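PDB 1VLP: nicotinate phosphoribosyltransferase from Saccharomyces cerevisiae, which catalyses the first step of NAD synthesis from nicotinic acid, the ATP-dependent formation of nicotinate ribonucleotide from nicotinate and phosphoribosyl diphosphate. Local coordinates for residues L22-Y27 against S226-A231; F186-T191 against N368-F373; R193-K198 against V381-L386; I335-D340 against L360-I365. All coordinates share one frame; numbering follows the deposited sequence.

Contact 1. Residues L22-Y27 against S226-A231; sequences LDTDMY and SNILFA
Leu22 meets the first turn of helix 228-234 with both its carbonyl and its side chain. Its O accepts from Leu229 N at 2.8 Å, with the donor well above the carbonyl plane. Its side chain crosses Ile228 at about a right angle, and Leu22 CD1 lies 4.0 Å from Ile228 CG2. Asp23 is the centre of an inverse gamma turn. Its CG is anti to the backbone N (chi1 -177°), which carries OD1 to the amide of Asn227. Asn227 ND2 gives a nearly straight bond to Asp23 OD1 at 3.0 Å, with the oxygen in the amide plane. The carboxylate is turned 49° from that plane. Asp23 OD1 also takes a salt bridge from Arg194, and a water bonds to Asn227 OD1 and, weakly, to Asp23 OD1. Thr24 O points almost straight at Ile228 N, 3.2 Å away. Asp25 OD1 accepts from Ser226 OG at 2.6 Å, on the anti side of the carboxylate. Met26, a selenomethionine, bonds through its N to Ser226 O at 2.7 Å. Its CB rests on Ile228 CG1. Next comes Tyr27, a nicotinate-binding residue by similarity. Asn227 is the N-cap of helix 228-234, and its OD1 accepts from Phe230 N at 2.9 Å. The amide works at both atoms: the oxygen caps the helix, the nitrogen bonds to Asp23 and Thr191. Three bonds to buried backbone carbonyls and two to buried carboxylates tie the segment leading into helix 26-38 to this helix start. Arg194 probably stabilises the negative charge of Asp23.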
loop_
_atom_site.group_PDB
_atom_site.type_symbol
_atom_site.label_atom_id
_atom_site.label_comp_id
_atom_site.label_asym_id
_atom_site.label_seq_id
_atom_site.Cartn_x
_atom_site.Cartn_y
_atom_site.Cartn_z
ATOM N N LEU A 22 10.475 1.905 -9.935
ATOM C CA LEU A 22 9.788 0.613 -9.654
ATOM C C LEU A 22 9.988 0.006 -8.243
ATOM O O LEU A 22 9.369 -1.044 -7.922
ATOM C CB LEU A 22 10.250 -0.433 -10.680
ATOM C CG LEU A 22 9.981 -0.211 -12.198
ATOM C CD1 LEU A 22 10.226 -1.473 -12.994
ATOM C CD2 LEU A 22 8.625 0.317 -12.427
ATOM N N ASP A 23 10.852 0.617 -7.408
ATOM C CA ASP A 23 11.006 0.210 -6.018
ATOM C C ASP A 23 9.861 0.848 -5.225
ATOM O O ASP A 23 10.022 1.864 -4.503
ATOM C CB ASP A 23 12.375 0.579 -5.457
ATOM C CG ASP A 23 12.557 0.085 -4.010
ATOM O OD1 ASP A 23 11.677 -0.705 -3.507
ATOM O OD2 ASP A 23 13.562 0.492 -3.353
ATOM N N THR A 24 8.669 0.335 -5.477
ATOM C CA THR A 24 7.435 0.882 -4.920
ATOM C C THR A 24 6.344 -0.185 -5.064
ATOM O O THR A 24 6.540 -1.202 -5.754
ATOM C CB THR A 24 6.958 2.195 -5.648
ATOM O OG1 THR A 24 5.960 2.845 -4.852
ATOM C CG2 THR A 24 6.367 1.920 -6.978
ATOM N N ASP A 25 5.194 0.085 -4.465
ATOM C CA ASP A 25 4.036 -0.803 -4.596
ATOM C C ASP A 25 3.325 -0.588 -5.952
ATOM O O ASP A 25 3.143 0.575 -6.353
ATOM C CB ASP A 25 3.039 -0.578 -3.450
ATOM C CG ASP A 25 3.632 -0.921 -2.046
ATOM O OD1 ASP A 25 4.066 -2.059 -1.835
ATOM O OD2 ASP A 25 3.692 -0.031 -1.191
HETATM N N MSE A 26 2.927 -1.666 -6.639
HETATM C CA MSE A 26 2.254 -1.530 -7.939
HETATM C C MSE A 26 1.074 -0.607 -7.898
HETATM O O MSE A 26 0.856 0.133 -8.882
HETATM C CB MSE A 26 1.793 -2.862 -8.498
HETATM C CG MSE A 26 0.878 -2.717 -9.736
HETATM SE SE MSE A 26 0.725 -4.482 -10.506
HETATM C CE MSE A 26 -1.033 -4.137 -11.561
ATOM N N TYR A 27 0.334 -0.581 -6.777
ATOM C CA TYR A 27 -0.834 0.319 -6.704
ATOM C C TYR A 27 -0.446 1.779 -6.895
ATOM O O TYR A 27 -1.257 2.564 -7.407
ATOM C CB TYR A 27 -1.676 0.128 -5.440
ATOM C CG TYR A 27 -1.156 0.839 -4.199
ATOM C CD1 TYR A 27 -1.476 2.176 -3.949
ATOM C CD2 TYR A 27 -0.344 0.193 -3.304
ATOM C CE1 TYR A 27 -1.000 2.833 -2.806
ATOM C CE2 TYR A 27 0.145 0.853 -2.146
ATOM C CZ TYR A 27 -0.186 2.156 -1.914
ATOM O OH TYR A 27 0.306 2.755 -0.776
ATOM N N SER A 226 3.797 -6.984 -4.246
ATOM C CA SER A 226 3.438 -5.618 -4.622
ATOM C C SER A 226 4.605 -4.788 -5.150
ATOM O O SER A 226 4.404 -3.809 -5.863
ATOM C CB SER A 226 2.720 -4.876 -3.507
ATOM O OG SER A 226 3.579 -4.543 -2.461
ATOM N N ASN A 227 5.830 -5.157 -4.813
ATOM C CA ASN A 227 6.978 -4.355 -5.178
ATOM C C ASN A 227 7.408 -4.707 -6.602
ATOM O O ASN A 227 7.891 -5.837 -6.892
ATOM C CB ASN A 227 8.094 -4.583 -4.172
ATOM C CG ASN A 227 9.283 -3.675 -4.416
ATOM O OD1 ASN A 227 9.969 -3.799 -5.431
ATOM N ND2 ASN A 227 9.520 -2.730 -3.499
ATOM N N ILE A 228 7.229 -3.752 -7.496
ATOM C CA ILE A 228 7.421 -4.035 -8.894
ATOM C C ILE A 228 8.878 -4.405 -9.169
ATOM O O ILE A 228 9.148 -5.314 -9.992
ATOM C CB ILE A 228 7.012 -2.835 -9.770
ATOM C CG1 ILE A 228 5.600 -2.345 -9.472
ATOM C CG2 ILE A 228 7.106 -3.178 -11.227
ATOM C CD1 ILE A 228 5.328 -1.024 -10.155
ATOM N N LEU A 229 9.823 -3.739 -8.481
ATOM C CA LEU A 229 11.249 -4.026 -8.703
ATOM C C LEU A 229 11.599 -5.469 -8.299
ATOM O O LEU A 229 12.314 -6.139 -9.040
ATOM C CB LEU A 229 12.151 -3.041 -7.934
ATOM C CG LEU A 229 13.615 -3.020 -8.365
ATOM C CD1 LEU A 229 13.717 -2.658 -9.817
ATOM C CD2 LEU A 229 14.350 -2.039 -7.580
ATOM N N PHE A 230 11.096 -5.902 -7.149
ATOM C CA PHE A 230 11.317 -7.287 -6.676
ATOM C C PHE A 230 10.560 -8.287 -7.512
ATOM O O PHE A 230 11.037 -9.391 -7.708
ATOM C CB PHE A 230 11.000 -7.444 -5.207
ATOM C CG PHE A 230 12.074 -6.870 -4.296
ATOM C CD1 PHE A 230 13.362 -7.351 -4.382
ATOM C CD2 PHE A 230 11.798 -5.892 -3.367
ATOM C CE1 PHE A 230 14.373 -6.882 -3.556
ATOM C CE2 PHE A 230 12.843 -5.361 -2.509
ATOM C CZ PHE A 230 14.122 -5.870 -2.628
ATOM N N ALA A 231 9.365 -7.931 -7.999
ATOM C CA ALA A 231 8.650 -8.813 -8.945
ATOM C C ALA A 231 9.557 -9.093 -10.168
ATOM O O ALA A 231 9.751 -10.222 -10.589
ATOM C CB ALA A 231 7.460 -8.167 -9.393
HETATM O O HOH W 1 13.130 -3.231 -4.891
#

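Contact 2. Residues F186-T191 against N368-F373; sequences FSEFGT and NFTNDF
Thr370 and Gly190 make the polar link of this contact. Thr370 OG1 donates to Gly190 O at 2.8 Å, and the hydroxyl approaches from the flank of the carbonyl. OG1 sits between the backbone N and the carbonyl carbon of its own residue (chi1 60°). That rotation also directs the methyl at Glu188, where Thr370 CG2 is 3.1 Å from Glu188 OE2. The Glu188 and Thr370 side chains cross at about a right angle. The second patch is aromatic. Phe186 CE2 and Phe369 CE2 are 3.7 Å apart. The ring planes are 29° from parallel, but the rings are slid so far that they barely overlap, with centroids 5.9 Å apart. Glu188 CG lies near Phe369 CD2 and continues this apolar patch.

The next shell fixes Glu188. Its chain bends at chi2 (-81°), bringing OE2 back over its own loop. There Gly190 N donates to Glu188 OE2 at 2.9 Å, from above the carboxylate plane. Thr225 binds OE1, and Gln200 of helix 197-213 also bonds to OE2. Ile207 of that helix touches Phe369, while Leu179 of helix 168-181 touches Phe186.

The contact joins the end of strand 186-188 to the short helix 367-370. Phe189, a nicotinate-binding residue by similarity, lies between Glu188 and Gly190. Thr367, inferred to bind phosphoribosyl diphosphate, begins the helix. The buried carboxylate has Gly190 N, Gln200 and Thr225 as partners, so both its oxygens are satisfied. Gly190 is held by both its N and its O, which probably steadies the loop that carries Phe189.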
loop_
_atom_site.group_PDB
_atom_site.type_symbol
_atom_site.label_atom_id
_atom_site.label_comp_id
_atom_site.label_asym_id
_atom_site.label_seq_id
_atom_site.Cartn_x
_atom_site.Cartn_y
_atom_site.Cartn_z
ATOM N N PHE A 186 -1.095 -16.014 -1.574
ATOM C CA PHE A 186 -0.683 -14.780 -0.946
ATOM C C PHE A 186 0.297 -14.023 -1.777
ATOM O O PHE A 186 0.981 -14.581 -2.662
ATOM C CB PHE A 186 -0.089 -15.008 0.473
ATOM C CG PHE A 186 1.260 -15.644 0.482
ATOM C CD1 PHE A 186 1.374 -17.040 0.390
ATOM C CD2 PHE A 186 2.440 -14.872 0.520
ATOM C CE1 PHE A 186 2.582 -17.652 0.373
ATOM C CE2 PHE A 186 3.679 -15.507 0.521
ATOM C CZ PHE A 186 3.745 -16.870 0.418
ATOM N N SER A 187 0.342 -12.735 -1.498
ATOM C CA SER A 187 1.395 -11.882 -2.029
ATOM C C SER A 187 2.130 -11.153 -0.907
ATOM O O SER A 187 1.585 -10.888 0.162
ATOM C CB SER A 187 0.808 -10.900 -3.043
ATOM O OG SER A 187 -0.035 -9.995 -2.360
ATOM N N GLU A 188 3.392 -10.852 -1.161
ATOM C CA GLU A 188 4.229 -10.027 -0.307
ATOM C C GLU A 188 3.883 -8.574 -0.528
ATOM O O GLU A 188 3.679 -8.125 -1.668
ATOM C CB GLU A 188 5.712 -10.284 -0.687
ATOM C CG GLU A 188 6.697 -9.678 0.290
ATOM C CD GLU A 188 6.951 -8.205 0.084
ATOM O OE1 GLU A 188 6.787 -7.646 -1.033
ATOM O OE2 GLU A 188 7.319 -7.584 1.084
ATOM N N PHE A 189 3.741 -7.828 0.554
ATOM C CA PHE A 189 3.174 -6.473 0.514
ATOM C C PHE A 189 3.892 -5.503 1.462
ATOM O O PHE A 189 3.302 -4.458 1.877
ATOM C CB PHE A 189 1.705 -6.632 0.950
ATOM C CG PHE A 189 0.815 -5.425 0.773
ATOM C CD1 PHE A 189 1.012 -4.452 -0.240
ATOM C CD2 PHE A 189 -0.285 -5.276 1.645
ATOM C CE1 PHE A 189 0.142 -3.355 -0.359
ATOM C CE2 PHE A 189 -1.163 -4.184 1.520
ATOM C CZ PHE A 189 -0.953 -3.236 0.517
ATOM N N GLY A 190 5.120 -5.843 1.867
ATOM C CA GLY A 190 5.793 -5.140 2.953
ATOM C C GLY A 190 6.742 -3.996 2.585
ATOM O O GLY A 190 7.522 -3.566 3.419
ATOM N N THR A 191 6.647 -3.448 1.364
ATOM C CA THR A 191 7.592 -2.397 0.966
ATOM C C THR A 191 7.618 -1.204 1.959
ATOM O O THR A 191 8.683 -0.804 2.461
ATOM C CB THR A 191 7.327 -1.887 -0.460
ATOM O OG1 THR A 191 7.438 -2.972 -1.362
ATOM C CG2 THR A 191 8.290 -0.748 -0.831
ATOM N N ASN A 368 4.604 -8.006 8.550
ATOM C CA ASN A 368 5.065 -9.230 9.148
ATOM C C ASN A 368 6.193 -9.882 8.359
ATOM O O ASN A 368 7.013 -10.576 8.941
ATOM C CB ASN A 368 3.906 -10.196 9.331
ATOM C CG ASN A 368 4.322 -11.436 10.049
ATOM O OD1 ASN A 368 4.612 -12.447 9.437
ATOM N ND2 ASN A 368 4.351 -11.366 11.361
ATOM N N PHE A 369 6.214 -9.695 7.029
ATOM C CA PHE A 369 7.298 -10.231 6.229
ATOM C C PHE A 369 8.598 -9.404 6.378
ATOM O O PHE A 369 9.664 -9.945 6.613
ATOM C CB PHE A 369 6.926 -10.360 4.743
ATOM C CG PHE A 369 6.480 -11.751 4.333
ATOM C CD1 PHE A 369 7.253 -12.886 4.654
ATOM C CD2 PHE A 369 5.298 -11.935 3.637
ATOM C CE1 PHE A 369 6.839 -14.188 4.260
ATOM C CE2 PHE A 369 4.863 -13.233 3.256
ATOM C CZ PHE A 369 5.639 -14.356 3.600
ATOM N N THR A 370 8.496 -8.095 6.187
ATOM C CA THR A 370 9.675 -7.233 5.981
ATOM C C THR A 370 10.156 -6.491 7.241
ATOM O O THR A 370 11.162 -5.767 7.178
ATOM C CB THR A 370 9.347 -6.178 4.897
ATOM O OG1 THR A 370 8.222 -5.402 5.352
ATOM C CG2 THR A 370 9.052 -6.914 3.583
ATOM N N ASN A 371 9.421 -6.607 8.351
ATOM C CA ASN A 371 9.813 -5.975 9.599
ATOM C C ASN A 371 9.446 -6.800 10.835
ATOM O O ASN A 371 8.788 -6.322 11.754
ATOM C CB ASN A 371 9.326 -4.491 9.657
ATOM C CG ASN A 371 10.256 -3.602 10.446
ATOM O OD1 ASN A 371 10.947 -4.076 11.331
ATOM N ND2 ASN A 371 10.204 -2.301 10.194
ATOM N N ASP A 372 9.956 -8.043 10.844
ATOM C CA ASP A 372 9.797 -9.001 11.917
ATOM C C ASP A 372 11.189 -9.358 12.463
ATOM O O ASP A 372 11.827 -10.285 11.967
ATOM C CB ASP A 372 9.044 -10.259 11.409
ATOM C CG ASP A 372 8.775 -11.270 12.532
ATOM O OD1 ASP A 372 9.001 -10.917 13.709
ATOM O OD2 ASP A 372 8.347 -12.414 12.268
ATOM N N PHE A 373 11.643 -8.571 13.444
ATOM C CA PHE A 373 12.997 -8.636 14.022
ATOM C C PHE A 373 12.908 -8.746 15.531
ATOM O O PHE A 373 11.962 -8.210 16.170
ATOM C CB PHE A 373 13.792 -7.395 13.646
ATOM C CG PHE A 373 14.221 -7.361 12.223
ATOM C CD1 PHE A 373 13.332 -7.021 11.221
ATOM C CD2 PHE A 373 15.520 -7.689 11.868
ATOM C CE1 PHE A 373 13.739 -6.990 9.909
ATOM C CE2 PHE A 373 15.933 -7.667 10.555
ATOM C CZ PHE A 373 15.059 -7.333 9.574
#

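Contact 3. Residues R193-K198 against V381-L386; sequences RRRSLK and VKSEPL
Arg195 and Ser383 carry the hydrogen bonding. The guanidinium comes end-on to the serine and grips it with both terminal nitrogens. NH1 of Arg195 donates to Ser383 OG at 2.8 Å. NH2 of Arg195 is shared between Ser383 O, at 3.0 Å, and Ser383 OG, at 3.2 Å. All three bonds lie close to the guanidinium plane, so the serine lies at the edge of the guanidinium. NH2 approaches Ser383 O from above the carbonyl plane. The arginine chain leaves its backbone extended and then bends at chi3 (-63°), turning its end to the serine. Ser383 OG points back to it, anti to the serine N (chi1 175°).

Van der Waals contact is slighter. Arg193 runs extended past the other segment, and its CD lies 3.6 Å from Leu386 O. Its NH2 continues to Ile388 O.

Asn371 also accepts from Arg195 NH2, and Phe156 of helix 144-159 makes a cation-pi contact with the guanidinium. Ser383 pairs through its backbone with Phe373 in the small antiparallel sheet of strands 373-374 and 382-383. The contact thus joins that sheet to the loop entering helix 197-213, whose N-cap is Ser196, beside helix 144-159.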
loop_
_atom_site.group_PDB
_atom_site.type_symbol
_atom_site.label_atom_id
_atom_site.label_comp_id
_atom_site.label_asym_id
_atom_site.label_seq_id
_atom_site.Cartn_x
_atom_site.Cartn_y
_atom_site.Cartn_z
ATOM N N ARG A 193 6.818 -0.615 5.023
ATOM C CA ARG A 193 7.390 -0.675 6.360
ATOM C C ARG A 193 8.575 -1.605 6.517
ATOM O O ARG A 193 8.861 -2.070 7.616
ATOM C CB ARG A 193 6.333 -0.905 7.403
ATOM C CG ARG A 193 5.723 0.419 7.868
ATOM C CD ARG A 193 4.747 0.187 9.006
ATOM N NE ARG A 193 3.731 1.221 9.036
ATOM C CZ ARG A 193 2.700 1.225 9.867
ATOM N NH1 ARG A 193 2.540 0.235 10.738
ATOM N NH2 ARG A 193 1.827 2.219 9.817
ATOM N N ARG A 194 9.285 -1.867 5.417
ATOM C CA ARG A 194 10.445 -2.680 5.500
ATOM C C ARG A 194 11.488 -2.033 6.434
ATOM O O ARG A 194 11.657 -0.789 6.478
ATOM C CB ARG A 194 11.055 -2.919 4.126
ATOM C CG ARG A 194 11.640 -1.704 3.498
ATOM C CD ARG A 194 11.821 -1.944 1.977
ATOM N NE ARG A 194 12.546 -0.862 1.346
ATOM C CZ ARG A 194 12.626 -0.665 0.029
ATOM N NH1 ARG A 194 11.983 -1.466 -0.830
ATOM N NH2 ARG A 194 13.306 0.387 -0.430
ATOM N N ARG A 195 12.212 -2.891 7.133
ATOM C CA ARG A 195 13.299 -2.420 7.989
ATOM C C ARG A 195 14.445 -1.805 7.157
ATOM O O ARG A 195 15.106 -0.798 7.576
ATOM C CB ARG A 195 13.791 -3.537 8.892
ATOM C CG ARG A 195 14.875 -3.010 9.804
ATOM C CD ARG A 195 15.004 -3.840 11.078
ATOM N NE ARG A 195 13.782 -3.755 11.859
ATOM C CZ ARG A 195 13.692 -3.899 13.176
ATOM N NH1 ARG A 195 14.757 -4.027 13.935
ATOM N NH2 ARG A 195 12.502 -3.859 13.749
ATOM N N SER A 196 14.607 -2.360 5.944
ATOM C CA SER A 196 15.568 -1.890 4.978
ATOM C C SER A 196 15.271 -2.574 3.631
ATOM O O SER A 196 14.550 -3.574 3.572
ATOM C CB SER A 196 16.989 -2.234 5.400
ATOM O OG SER A 196 17.203 -3.642 5.377
ATOM N N LEU A 197 15.830 -2.015 2.574
ATOM C CA LEU A 197 15.789 -2.664 1.232
ATOM C C LEU A 197 16.379 -4.069 1.303
ATOM O O LEU A 197 15.770 -5.014 0.837
ATOM C CB LEU A 197 16.530 -1.797 0.241
ATOM C CG LEU A 197 16.605 -2.332 -1.195
ATOM C CD1 LEU A 197 15.272 -2.475 -1.817
ATOM C CD2 LEU A 197 17.457 -1.342 -1.978
ATOM N N LYS A 198 17.496 -4.204 2.020
ATOM C CA LYS A 198 18.151 -5.483 2.175
ATOM C C LYS A 198 17.232 -6.469 2.880
ATOM O O LYS A 198 17.235 -7.640 2.514
ATOM C CB LYS A 198 19.450 -5.319 2.932
ATOM C CG LYS A 198 20.128 -6.588 3.263
ATOM C CD LYS A 198 21.468 -6.359 3.913
ATOM C CE LYS A 198 22.007 -7.632 4.522
ATOM N NZ LYS A 198 23.484 -7.553 4.839
ATOM N N VAL A 381 12.986 -10.695 22.818
ATOM C CA VAL A 381 12.203 -9.464 22.781
ATOM C C VAL A 381 12.064 -8.911 21.342
ATOM O O VAL A 381 13.000 -8.888 20.574
ATOM C CB VAL A 381 12.816 -8.410 23.707
ATOM C CG1 VAL A 381 12.091 -7.061 23.609
ATOM C CG2 VAL A 381 12.806 -8.934 25.187
ATOM N N LYS A 382 10.861 -8.491 21.009
ATOM C CA LYS A 382 10.573 -7.842 19.723
ATOM C C LYS A 382 11.325 -6.509 19.577
ATOM O O LYS A 382 11.417 -5.676 20.530
ATOM C CB LYS A 382 9.068 -7.575 19.611
ATOM C CG LYS A 382 8.585 -7.245 18.229
ATOM C CD LYS A 382 7.118 -6.867 18.210
ATOM C CE LYS A 382 6.633 -6.593 16.798
ATOM N NZ LYS A 382 7.233 -7.529 15.769
ATOM N N SER A 383 11.863 -6.292 18.381
ATOM C CA SER A 383 12.339 -4.995 17.999
ATOM C C SER A 383 11.182 -4.326 17.278
ATOM O O SER A 383 10.854 -4.693 16.156
ATOM C CB SER A 383 13.557 -5.076 17.077
ATOM O OG SER A 383 13.936 -3.803 16.636
ATOM N N GLU A 384 10.590 -3.329 17.912
ATOM C CA GLU A 384 9.373 -2.764 17.405
ATOM C C GLU A 384 9.590 -1.992 16.096
ATOM O O GLU A 384 10.490 -1.188 16.034
ATOM C CB GLU A 384 8.803 -1.839 18.450
ATOM C CG GLU A 384 8.431 -2.575 19.720
ATOM C CD GLU A 384 7.058 -3.214 19.656
ATOM O OE1 GLU A 384 6.596 -3.587 18.549
ATOM O OE2 GLU A 384 6.447 -3.343 20.734
ATOM N N PRO A 385 8.744 -2.222 15.074
ATOM C CA PRO A 385 8.744 -1.331 13.880
ATOM C C PRO A 385 8.278 0.088 14.156
ATOM O O PRO A 385 7.587 0.366 15.156
ATOM C CB PRO A 385 7.710 -1.973 12.939
ATOM C CG PRO A 385 7.596 -3.340 13.371
ATOM C CD PRO A 385 7.742 -3.272 14.889
ATOM N N LEU A 386 8.677 0.987 13.278
ATOM C CA LEU A 386 8.188 2.352 13.292
ATOM C C LEU A 386 6.827 2.347 12.622
ATOM O O LEU A 386 6.731 1.901 11.475
ATOM C CB LEU A 386 9.192 3.206 12.504
ATOM C CG LEU A 386 9.103 4.700 12.554
ATOM C CD1 LEU A 386 9.301 5.200 13.995
ATOM C CD2 LEU A 386 10.169 5.277 11.607
#

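Contact 4. Residues I335-D340 against L360-I365; sequences IICYSD and LATFGI
Strands 335-338 and 360-365 run parallel, at 22°, in register from Ile335 beside Leu360 to Tyr338 beside Phe363. Four backbone bonds join them, from Ile336 N to Leu360 O (2.8 Å) through to Gly364 N to Tyr338 O (3.0 Å).

On one face Tyr338 and Phe363 lie side by side and point the same way. The same first torsion in both (chi1 near -60°) sends the rings off the sheet together. The planes are 18° from parallel but slid apart with little overlap, and Tyr338 CD2 comes within 3.4 Å of Phe363 CE1. Ala361 CB meets the edge of the tyrosine ring, 3.9 Å from Tyr338 CE2. Ile336 CG2 covers part of one ring face. Tyr338 OH bonds to Thr316, and helix 344-356 packs on this aromatic face.

The other face carries Ile335, Cys337, Leu360 and Thr362. Thr362 OG1 sits 3.2 Å from Cys337 CB, and Ile335 CG2 is 3.6 Å from the same oxygen.

This is a beta-alpha-beta crossover through helix 344-356. The four bonds use one side of each strand; strands 304-307 and 186-188 take up the outer sides. Beyond the strands, Ser339 OG bonds to Gln307 O and to Arg306, a nicotinate-binding residue by similarity, which it probably helps to position.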
loop_
_atom_site.group_PDB
_atom_site.type_symbol
_atom_site.label_atom_id
_atom_site.label_comp_id
_atom_site.label_asym_id
_atom_site.label_seq_id
_atom_site.Cartn_x
_atom_site.Cartn_y
_atom_site.Cartn_z
ATOM N N ILE A 335 -13.571 -13.242 -4.977
ATOM C CA ILE A 335 -12.408 -13.258 -4.118
ATOM C C ILE A 335 -12.592 -12.224 -3.008
ATOM O O ILE A 335 -13.065 -11.122 -3.262
ATOM C CB ILE A 335 -11.083 -12.874 -4.933
ATOM C CG1 ILE A 335 -10.810 -13.965 -5.952
ATOM C CG2 ILE A 335 -9.894 -12.687 -4.003
ATOM C CD1 ILE A 335 -9.806 -13.564 -7.051
ATOM N N ILE A 336 -12.202 -12.582 -1.775
ATOM C CA ILE A 336 -11.834 -11.628 -0.764
ATOM C C ILE A 336 -10.326 -11.681 -0.543
ATOM O O ILE A 336 -9.746 -12.732 -0.317
ATOM C CB ILE A 336 -12.534 -11.843 0.627
ATOM C CG1 ILE A 336 -14.048 -11.826 0.485
ATOM C CG2 ILE A 336 -12.067 -10.795 1.612
ATOM C CD1 ILE A 336 -14.782 -12.065 1.745
ATOM N N CYS A 337 -9.708 -10.527 -0.677
ATOM C CA CYS A 337 -8.282 -10.379 -0.380
ATOM C C CYS A 337 -8.137 -9.675 0.988
ATOM O O CYS A 337 -8.549 -8.542 1.154
ATOM C CB CYS A 337 -7.630 -9.537 -1.449
ATOM S SG CYS A 337 -5.868 -9.322 -1.064
ATOM N N TYR A 338 -7.613 -10.402 1.958
ATOM C CA TYR A 338 -7.401 -9.931 3.302
ATOM C C TYR A 338 -6.001 -9.310 3.368
ATOM O O TYR A 338 -5.003 -9.970 3.025
ATOM C CB TYR A 338 -7.460 -11.103 4.267
ATOM C CG TYR A 338 -8.779 -11.852 4.258
ATOM C CD1 TYR A 338 -9.829 -11.481 5.055
ATOM C CD2 TYR A 338 -8.963 -12.937 3.418
ATOM C CE1 TYR A 338 -11.013 -12.187 5.039
ATOM C CE2 TYR A 338 -10.162 -13.639 3.366
ATOM C CZ TYR A 338 -11.193 -13.253 4.192
ATOM O OH TYR A 338 -12.352 -13.979 4.130
ATOM N N SER A 339 -5.937 -8.046 3.776
ATOM C CA SER A 339 -4.659 -7.328 3.693
ATOM C C SER A 339 -4.283 -6.485 4.908
ATOM O O SER A 339 -3.357 -5.667 4.805
ATOM C CB SER A 339 -4.665 -6.449 2.422
ATOM O OG SER A 339 -5.623 -5.396 2.537
ATOM N N ASP A 340 -5.003 -6.632 6.020
ATOM C CA ASP A 340 -4.832 -5.734 7.180
ATOM C C ASP A 340 -4.006 -6.420 8.244
ATOM O O ASP A 340 -4.557 -7.202 9.024
ATOM C CB ASP A 340 -6.190 -5.326 7.756
ATOM C CG ASP A 340 -6.075 -4.355 8.944
ATOM O OD1 ASP A 340 -4.999 -3.701 9.087
ATOM O OD2 ASP A 340 -7.051 -4.265 9.721
ATOM N N LEU A 360 -13.623 -17.269 -2.375
ATOM C CA LEU A 360 -12.213 -17.496 -2.619
ATOM C C LEU A 360 -11.447 -16.453 -1.804
ATOM O O LEU A 360 -11.984 -15.354 -1.527
ATOM C CB LEU A 360 -11.866 -17.384 -4.091
ATOM C CG LEU A 360 -12.660 -18.291 -5.036
ATOM C CD1 LEU A 360 -12.431 -17.913 -6.489
ATOM C CD2 LEU A 360 -12.287 -19.712 -4.833
ATOM N N ALA A 361 -10.276 -16.853 -1.321
ATOM C CA ALA A 361 -9.465 -16.045 -0.410
ATOM C C ALA A 361 -8.083 -15.847 -1.009
ATOM O O ALA A 361 -7.474 -16.762 -1.553
ATOM C CB ALA A 361 -9.318 -16.656 0.966
ATOM N N THR A 362 -7.635 -14.619 -0.908
ATOM C CA THR A 362 -6.201 -14.294 -1.136
ATOM C C THR A 362 -5.774 -13.380 0.001
ATOM O O THR A 362 -6.623 -12.835 0.757
ATOM C CB THR A 362 -5.939 -13.657 -2.494
ATOM O OG1 THR A 362 -6.587 -12.381 -2.573
ATOM C CG2 THR A 362 -6.382 -14.585 -3.597
ATOM N N PHE A 363 -4.458 -13.164 0.100
ATOM C CA PHE A 363 -3.840 -12.478 1.228
ATOM C C PHE A 363 -2.704 -11.583 0.765
ATOM O O PHE A 363 -1.925 -11.987 -0.104
ATOM C CB PHE A 363 -3.308 -13.520 2.242
ATOM C CG PHE A 363 -4.391 -14.385 2.807
ATOM C CD1 PHE A 363 -5.146 -13.954 3.873
ATOM C CD2 PHE A 363 -4.777 -15.542 2.146
ATOM C CE1 PHE A 363 -6.212 -14.693 4.317
ATOM C CE2 PHE A 363 -5.856 -16.301 2.609
ATOM C CZ PHE A 363 -6.556 -15.857 3.710
ATOM N N GLY A 364 -2.637 -10.372 1.307
ATOM C CA GLY A 364 -1.458 -9.497 1.182
ATOM C C GLY A 364 -0.800 -9.441 2.551
ATOM O O GLY A 364 -1.411 -8.963 3.515
ATOM N N ILE A 365 0.450 -9.919 2.654
ATOM C CA ILE A 365 1.133 -9.993 3.922
ATOM C C ILE A 365 2.306 -9.007 3.890
ATOM O O ILE A 365 3.251 -9.254 3.169
ATOM C CB ILE A 365 1.594 -11.423 4.217
ATOM C CG1 ILE A 365 0.371 -12.399 4.206
ATOM C CG2 ILE A 365 2.348 -11.425 5.475
ATOM C CD1 ILE A 365 0.670 -13.903 4.363
#

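How the contacts relate
Contacts 2 and 4 share the parallel sheet: Ser187 N bonds to Phe363 O at 2.8 Å. Contact 1 follows on the other edge of strand 186-188, where Ser226 N meets Glu188 O. Contact 3 joins contact 2 through Asn371 OD1 and Arg195 NH2, 2.9 Å apart, and contact 1 through the Asp23 to Arg194 salt bridge. Contacts 3 and 4 do not touch. A phosphate, probably from the crystallisation liquor, lies about 5 Å (nearest atoms) from Gly190 and the Arg193 side chain and about 6 Å from that of Ser339. With Tyr27 in contact 1, Phe189 in contact 2 and Arg306 beside contact 4, all nicotinate-binding by similarity, the contacts probably surround the substrate pocket.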